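Local coordinates for probable enoyl-CoA hydratase/isomerase (PDB 5WYD), which belongs to the crotonase family, takes part in the synthesis of diffusible signal factor and probably acts as an enoyl-CoA hydratase/isomerase, at residues Asn81-Gly86 with Arg96-Ala101; Val111-Ile116 with Gly202-Leu207. The protein carries 1 engineered substitution. All coordinates share one frame; numbering follows the deposited sequence.

Contact 1 (Asn81-Gly86 with Arg96-Ala101)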
ATOM      1  N   ASN A  81       6.167 -24.834 -28.992  1.00 73.56           N
ATOM      2  CA  ASN A  81       5.024 -25.748 -29.072  1.00 78.91           C
ATOM      3  C   ASN A  81       4.018 -25.417 -27.979  1.00 86.98           C
ATOM      4  O   ASN A  81       2.795 -25.553 -28.151  1.00 79.85           O
ATOM      5  CB  ASN A  81       5.494 -27.206 -28.958  1.00 81.14           C
ATOM      6  CG  ASN A  81       6.438 -27.640 -30.093  1.00 73.12           C
ATOM      7  OD1 ASN A  81       6.661 -26.907 -31.055  1.00 71.87           O
ATOM      8  ND2 ASN A  81       7.015 -28.841 -29.953  1.00 56.41           N
ATOM      9  N   MET A  82       4.543 -25.013 -26.835  1.00 89.20           N
ATOM     10  CA  MET A  82       3.746 -24.573 -25.715  1.00 80.33           C
ATOM     11  C   MET A  82       2.972 -23.298 -26.057  1.00 80.50           C
ATOM     12  O   MET A  82       1.782 -23.165 -25.735  1.00 89.35           O
ATOM     13  CB  MET A  82       4.727 -24.364 -24.583  1.00 78.03           C
ATOM     14  CG  MET A  82       4.150 -24.014 -23.351  1.00 88.34           C
ATOM     15  SD  MET A  82       5.421 -24.056 -22.126  1.00104.22           S
ATOM     16  CE  MET A  82       4.559 -22.918 -21.108  1.00 89.19           C
ATOM     17  N   PHE A  83       3.630 -22.367 -26.742  1.00 82.95           N
ATOM     18  CA  PHE A  83       3.061 -21.101 -27.186  1.00 74.97           C
ATOM     19  C   PHE A  83       2.699 -21.105 -28.663  1.00 66.39           C
ATOM     20  O   PHE A  83       2.552 -20.037 -29.264  1.00 61.67           O
ATOM     21  CB  PHE A  83       4.023 -19.965 -26.840  1.00 83.60           C
ATOM     22  CG  PHE A  83       4.039 -19.640 -25.365  1.00 92.88           C
ATOM     23  CD1 PHE A  83       3.163 -18.696 -24.851  1.00 83.05           C
ATOM     24  CD2 PHE A  83       4.824 -20.351 -24.474  1.00 88.88           C
ATOM     25  CE1 PHE A  83       3.141 -18.406 -23.499  1.00 77.37           C
ATOM     26  CE2 PHE A  83       4.769 -20.069 -23.124  1.00 78.38           C
ATOM     27  CZ  PHE A  83       3.951 -19.097 -22.635  1.00 80.92           C
ATOM     28  N   ALA A  84       2.606 -22.281 -29.270  1.00 74.28           N
ATOM     29  CA  ALA A  84       2.266 -22.369 -30.679  1.00 78.79           C
ATOM     30  C   ALA A  84       0.902 -21.765 -30.954  1.00 78.51           C
ATOM     31  O   ALA A  84      -0.062 -21.964 -30.210  1.00 90.07           O
ATOM     32  CB  ALA A  84       2.293 -23.823 -31.153  1.00 79.40           C
ATOM     33  N   ASP A  85       0.838 -21.042 -32.049  1.00 67.98           N
ATOM     34  CA  ASP A  85      -0.360 -20.405 -32.504  1.00 67.50           C
ATOM     35  C   ASP A  85      -1.375 -21.448 -32.960  1.00 64.37           C
ATOM     36  O   ASP A  85      -0.979 -22.562 -33.271  1.00 76.12           O
ATOM     37  CB  ASP A  85      -0.028 -19.479 -33.639  1.00 75.44           C
ATOM     38  CG  ASP A  85      -0.670 -18.181 -33.460  1.00 78.70           C
ATOM     39  OD1 ASP A  85      -0.927 -17.826 -32.293  1.00 63.26           O
ATOM     40  OD2 ASP A  85      -1.100 -17.633 -34.473  1.00 77.89           O
ATOM     41  N   GLY A  86      -2.670 -21.122 -33.011  1.00 65.99           N
ATOM     42  CA  GLY A  86      -3.189 -19.782 -32.811  1.00 76.27           C
ATOM     43  C   GLY A  86      -4.131 -19.584 -31.652  1.00 96.19           C
ATOM     44  O   GLY A  86      -4.631 -18.478 -31.437  1.00 92.42           O
ATOM     45  N   ARG A  96      -0.511 -19.021 -16.487  1.00 40.14           N
ATOM     46  CA  ARG A  96      -0.846 -19.374 -15.112  1.00 37.42           C
ATOM     47  C   ARG A  96       0.170 -20.356 -14.542  1.00 43.07           C
ATOM     48  O   ARG A  96       0.650 -20.180 -13.414  1.00 41.50           O
ATOM     49  CB  ARG A  96      -2.265 -19.947 -15.086  1.00 51.57           C
ATOM     50  CG  ARG A  96      -2.824 -20.340 -13.740  1.00 43.77           C
ATOM     51  CD  ARG A  96      -3.228 -19.149 -12.907  1.00 41.09           C
ATOM     52  NE  ARG A  96      -3.562 -19.606 -11.579  1.00 31.19           N
ATOM     53  CZ  ARG A  96      -4.361 -18.971 -10.744  1.00 41.80           C
ATOM     54  NH1 ARG A  96      -4.615 -19.476  -9.548  1.00 43.39           N
ATOM     55  NH2 ARG A  96      -4.917 -17.848 -11.105  1.00 43.17           N
ATOM     56  N   ARG A  97       0.559 -21.352 -15.348  1.00 51.29           N
ATOM     57  CA  ARG A  97       1.498 -22.378 -14.910  1.00 50.42           C
ATOM     58  C   ARG A  97       2.848 -21.787 -14.542  1.00 47.45           C
ATOM     59  O   ARG A  97       3.449 -22.184 -13.539  1.00 65.64           O
ATOM     60  CB  ARG A  97       1.679 -23.408 -16.020  1.00 63.89           C
ATOM     61  CG  ARG A  97       0.494 -24.326 -16.285  1.00 65.37           C
ATOM     62  CD  ARG A  97       0.047 -25.031 -15.035  1.00 64.17           C
ATOM     63  NE  ARG A  97      -1.194 -25.777 -15.227  1.00 74.39           N
ATOM     64  CZ  ARG A  97      -2.414 -25.298 -14.992  1.00 74.36           C
ATOM     65  NH1 ARG A  97      -3.472 -26.077 -15.196  1.00 68.26           N
ATOM     66  NH2 ARG A  97      -2.583 -24.049 -14.567  1.00 49.36           N
ATOM     67  N   PHE A  98       3.361 -20.864 -15.353  1.00 36.40           N
ATOM     68  CA  PHE A  98       4.638 -20.249 -15.009  1.00 37.63           C
ATOM     69  C   PHE A  98       4.535 -19.508 -13.700  1.00 37.93           C
ATOM     70  O   PHE A  98       5.408 -19.620 -12.834  1.00 37.38           O
ATOM     71  CB  PHE A  98       5.104 -19.261 -16.074  1.00 52.33           C
ATOM     72  CG  PHE A  98       5.889 -19.880 -17.188  1.00 57.65           C
ATOM     73  CD1 PHE A  98       7.170 -20.324 -16.960  1.00 40.69           C
ATOM     74  CD2 PHE A  98       5.389 -19.929 -18.477  1.00 55.35           C
ATOM     75  CE1 PHE A  98       7.929 -20.877 -17.960  1.00 43.59           C
ATOM     76  CE2 PHE A  98       6.151 -20.457 -19.506  1.00 63.33           C
ATOM     77  CZ  PHE A  98       7.418 -20.953 -19.233  1.00 59.94           C
ATOM     78  N   GLY A  99       3.471 -18.733 -13.538  1.00 36.03           N
ATOM     79  CA  GLY A  99       3.331 -17.981 -12.315  1.00 39.95           C
ATOM     80  C   GLY A  99       3.247 -18.896 -11.114  1.00 35.82           C
ATOM     81  O   GLY A  99       3.996 -18.744 -10.155  1.00 36.50           O
ATOM     82  N   GLU A 100       2.408 -19.925 -11.205  1.00 41.45           N
ATOM     83  CA  GLU A 100       2.246 -20.840 -10.080  1.00 41.00           C
ATOM     84  C   GLU A 100       3.542 -21.544  -9.741  1.00 34.06           C
ATOM     85  O   GLU A 100       3.945 -21.603  -8.569  1.00 26.00           O
ATOM     86  CB  GLU A 100       1.169 -21.882 -10.384  1.00 41.15           C
ATOM     87  CG  GLU A 100      -0.208 -21.352 -10.664  1.00 40.57           C
ATOM     88  CD  GLU A 100      -1.173 -22.467 -11.034  1.00 60.52           C
ATOM     89  OE1 GLU A 100      -0.771 -23.652 -11.039  1.00 61.21           O
ATOM     90  OE2 GLU A 100      -2.362 -22.175 -11.247  1.00 56.01           O
ATOM     91  N   ALA A 101       4.201 -22.103 -10.756  1.00 38.72           N
ATOM     92  CA  ALA A 101       5.415 -22.852 -10.500  1.00 38.20           C
ATOM     93  C   ALA A 101       6.498 -21.938  -9.953  1.00 36.87           C
ATOM     94  O   ALA A 101       7.043 -22.178  -8.871  1.00 38.62           O
ATOM     95  CB  ALA A 101       5.869 -23.546 -11.786  1.00 41.82           C
TER

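Contact 2 (Val111-Ile116 with Gly202-Leu207)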
ATOM      1  N   VAL A 111      16.419 -22.141   1.367  1.00 39.09           N
ATOM      2  CA  VAL A 111      17.086 -21.304   0.380  1.00 34.50           C
ATOM      3  C   VAL A 111      17.195 -22.040  -0.951  1.00 31.79           C
ATOM      4  O   VAL A 111      17.482 -23.240  -1.015  1.00 16.50           O
ATOM      5  CB  VAL A 111      18.468 -20.868   0.888  1.00 28.93           C
ATOM      6  CG1 VAL A 111      19.309 -22.074   1.112  1.00 41.38           C
ATOM      7  CG2 VAL A 111      19.128 -19.961  -0.117  1.00 35.51           C
ATOM      8  N   SER A 112      16.965 -21.315  -2.027  1.00 26.53           N
ATOM      9  CA  SER A 112      17.057 -21.828  -3.378  1.00 27.86           C
ATOM     10  C   SER A 112      18.231 -21.120  -4.036  1.00 29.28           C
ATOM     11  O   SER A 112      18.368 -19.897  -3.937  1.00 33.62           O
ATOM     12  CB  SER A 112      15.743 -21.615  -4.145  1.00 31.97           C
ATOM     13  OG  SER A 112      15.345 -20.249  -4.207  1.00 30.11           O
ATOM     14  N   ILE A 113      19.110 -21.891  -4.645  1.00 29.21           N
ATOM     15  CA  ILE A 113      20.291 -21.358  -5.297  1.00 32.24           C
ATOM     16  C   ILE A 113      20.163 -21.736  -6.761  1.00 37.17           C
ATOM     17  O   ILE A 113      19.940 -22.910  -7.084  1.00 48.70           O
ATOM     18  CB  ILE A 113      21.591 -21.933  -4.698  1.00 31.94           C
ATOM     19  CG1 ILE A 113      21.623 -21.802  -3.187  1.00 24.64           C
ATOM     20  CG2 ILE A 113      22.803 -21.210  -5.232  1.00 17.98           C
ATOM     21  CD1 ILE A 113      22.803 -22.477  -2.662  1.00 23.65           C
ATOM     22  N   ALA A 114      20.335 -20.761  -7.639  1.00 27.91           N
ATOM     23  CA  ALA A 114      20.238 -20.983  -9.069  1.00 22.22           C
ATOM     24  C   ALA A 114      21.642 -21.067  -9.631  1.00 32.40           C
ATOM     25  O   ALA A 114      22.389 -20.091  -9.572  1.00 27.05           O
ATOM     26  CB  ALA A 114      19.487 -19.836  -9.723  1.00 23.39           C
ATOM     27  N   ALA A 115      21.994 -22.222 -10.185  1.00 34.81           N
ATOM     28  CA  ALA A 115      23.308 -22.439 -10.769  1.00 29.94           C
ATOM     29  C   ALA A 115      23.184 -22.375 -12.283  1.00 37.02           C
ATOM     30  O   ALA A 115      22.724 -23.330 -12.911  1.00 42.77           O
ATOM     31  CB  ALA A 115      23.857 -23.790 -10.319  1.00 34.50           C
ATOM     32  N   ILE A 116      23.721 -21.319 -12.868  1.00 48.82           N
ATOM     33  CA  ILE A 116      23.586 -21.040 -14.288  1.00 57.00           C
ATOM     34  C   ILE A 116      24.786 -21.635 -15.013  1.00 45.64           C
ATOM     35  O   ILE A 116      25.868 -21.049 -15.058  1.00 32.66           O
ATOM     36  CB  ILE A 116      23.463 -19.541 -14.545  1.00 55.99           C
ATOM     37  CG1 ILE A 116      22.310 -18.971 -13.713  1.00 49.09           C
ATOM     38  CG2 ILE A 116      23.287 -19.293 -16.041  1.00 70.78           C
ATOM     39  CD1 ILE A 116      22.111 -17.495 -13.850  1.00 47.19           C
ATOM     40  N   GLY A 202      29.028 -27.373  -8.675  1.00 30.77           N
ATOM     41  CA  GLY A 202      29.753 -27.671  -7.459  1.00 23.17           C
ATOM     42  C   GLY A 202      29.660 -26.528  -6.479  1.00 29.93           C
ATOM     43  O   GLY A 202      29.293 -26.723  -5.317  1.00 31.88           O
ATOM     44  N   ALA A 203      29.858 -25.306  -6.974  1.00 39.32           N
ATOM     45  CA  ALA A 203      29.811 -24.137  -6.103  1.00 46.15           C
ATOM     46  C   ALA A 203      28.441 -24.000  -5.456  1.00 48.50           C
ATOM     47  O   ALA A 203      28.337 -23.744  -4.246  1.00 51.23           O
ATOM     48  CB  ALA A 203      30.158 -22.871  -6.896  1.00 28.58           C
ATOM     49  N   ALA A 204      27.379 -24.208  -6.232  1.00 29.71           N
ATOM     50  CA  ALA A 204      26.041 -24.092  -5.667  1.00 43.05           C
ATOM     51  C   ALA A 204      25.816 -25.116  -4.555  1.00 35.64           C
ATOM     52  O   ALA A 204      25.232 -24.794  -3.516  1.00 37.50           O
ATOM     53  CB  ALA A 204      25.000 -24.236  -6.774  1.00 31.68           C
ATOM     54  N   LEU A 205      26.243 -26.362  -4.770  1.00 33.94           N
ATOM     55  CA  LEU A 205      26.115 -27.385  -3.740  1.00 35.94           C
ATOM     56  C   LEU A 205      26.932 -27.016  -2.523  1.00 41.37           C
ATOM     57  O   LEU A 205      26.495 -27.217  -1.381  1.00 43.58           O
ATOM     58  CB  LEU A 205      26.603 -28.714  -4.281  1.00 37.04           C
ATOM     59  CG  LEU A 205      25.794 -29.265  -5.436  1.00 35.38           C
ATOM     60  CD1 LEU A 205      26.478 -30.504  -5.980  1.00 55.97           C
ATOM     61  CD2 LEU A 205      24.421 -29.603  -4.944  1.00 32.97           C
ATOM     62  N   LEU A 206      28.149 -26.518  -2.756  1.00 40.31           N
ATOM     63  CA  LEU A 206      28.982 -26.110  -1.643  1.00 48.43           C
ATOM     64  C   LEU A 206      28.329 -24.947  -0.915  1.00 46.62           C
ATOM     65  O   LEU A 206      28.196 -24.983   0.315  1.00 34.51           O
ATOM     66  CB  LEU A 206      30.401 -25.797  -2.144  1.00 53.81           C
ATOM     67  CG  LEU A 206      31.502 -25.291  -1.199  1.00 69.15           C
ATOM     68  CD1 LEU A 206      31.438 -23.830  -0.757  1.00 70.60           C
ATOM     69  CD2 LEU A 206      31.381 -26.168   0.034  1.00 72.75           C
ATOM     70  N   LEU A 207      27.824 -23.950  -1.665  1.00 35.70           N
ATOM     71  CA  LEU A 207      27.150 -22.838  -1.003  1.00 47.53           C
ATOM     72  C   LEU A 207      25.936 -23.353  -0.243  1.00 42.48           C
ATOM     73  O   LEU A 207      25.707 -22.974   0.911  1.00 37.60           O
ATOM     74  CB  LEU A 207      26.711 -21.781  -2.029  1.00 42.98           C
ATOM     75  CG  LEU A 207      26.132 -20.412  -1.594  1.00 31.96           C
ATOM     76  CD1 LEU A 207      25.946 -19.484  -2.804  1.00 39.75           C
ATOM     77  CD2 LEU A 207      24.870 -20.425  -0.774  1.00 17.34           C
TER

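Contact 1 (Asn81-Gly86 with Arg96-Ala101)
In the loop that leads from strand 63-68 into helix 88-106, Met82 and Phe83 close on a single aromatic partner, Phe98, nearly three turns into the helix. The touching is done almost entirely by one corner of the Phe98 ring. Met82 reaches it with its terminal methyl: CE lies 3.3 Å from Phe98 CE2, a short approach, and CZ of the same ring is somewhat farther from it. That reach depends on a stretched chain, with CG anti to the backbone N (chi1 -176°) and the chain extended beyond it. The sulfur follows at a slant, Met82 SD standing 5.5 Å from the centroid of the Phe98 ring, so this is a Met-aromatic contact of oblique geometry. In crotonases the earlier part of this loop, just after the strand, commonly supplies a peptide N-H to the oxyanion hole, and probably does so here; Met82 and Phe83 come later in it. Phe83 meets Phe98 edge against edge rather than as a stack, each CE2 lying near the plane of the opposite ring, and the Phe83 CE2 to Phe98 CE2 distance is 3.9 Å. Around the trio, Ala78 touches both rings, Met94 packs against Met82 and Phe83, and Leu45 of helix 42-57 touches Phe98. On the helix, Arg96 NE donates to Glu100 OE2 at 2.9 Å, nearly in the guanidinium plane and through the anti lone pair.

Contact 2 (Val111-Ile116 with Gly202-Leu207)
Ile113, Ala204 and Leu207 account for most of the surface that strand 111-116 and residues 202-207 bury against each other, and Ile113 gives the largest share. Its two branches serve different neighbours. CG2, anti to the backbone N, approaches the helix at Ala204, with 4.0 Å between Ile113 CG2 and Ala204 CB. The other branch ends in CD1, and Ile113 CD1 comes to 3.5 Å from Ala204 O, a plain van der Waals approach of a methyl to a carbonyl oxygen. The same methyl is pressed against Leu207: Ile113 CD1 and Leu207 CD2 are 3.5 Å apart, tighter than carbon atoms usually sit, and the two side chains meet at a slant. With CG anti to the backbone N (chi1 -172°), the Leu207 side chain leans toward Ile113, and CD2 is the methyl that makes the close contact; its CB and CG also lie near the isoleucine methyl.

This is how a helix covers one face of the central sheet of the crotonase fold. The short segments run nearly antiparallel, at 166°, with their axes 8.4 Å apart at closest approach, and in the strand Ile113 and Ala115 direct their side chains at the helix while Ala114 turns its own away. Where the backbones come nearest, small residues face each other, and Ala115 CB touches Ala204 CB at 3.8 Å. No hydrogen bond joins the two segments. The strand is instead bonded through its backbone to strands 63-68 and 133-137, and the helix spans both flanking strands as well, Ala204 resting on Val65 and Leu207 on Ile135. Leu207 also packs against Cys176 of a neighbouring subunit, which puts this part of the helix at a subunit interface of the hexameric assembly.

Followed from the N terminus, the chain leaves strand 63-68, passes through the loop of contact 1, turns and enters helix 88-106, whose Phe98 comes back against that loop, so that contact 1 closes a short loop with nine residues between its segments. The same helix then leads into strand 111-116, where contact 2 opens; this one closes only after 85 intervening residues, when helix 200-211 returns over the sheet. The two are thus in series, neither nested nor crossed. The centres of contact 1 and contact 2 are about 27 Å apart, on opposite sides of the chain's centre. Contact 1 ties a peripheral loop to its helix, whereas contact 2 joins the later part of the chain to the central sheet.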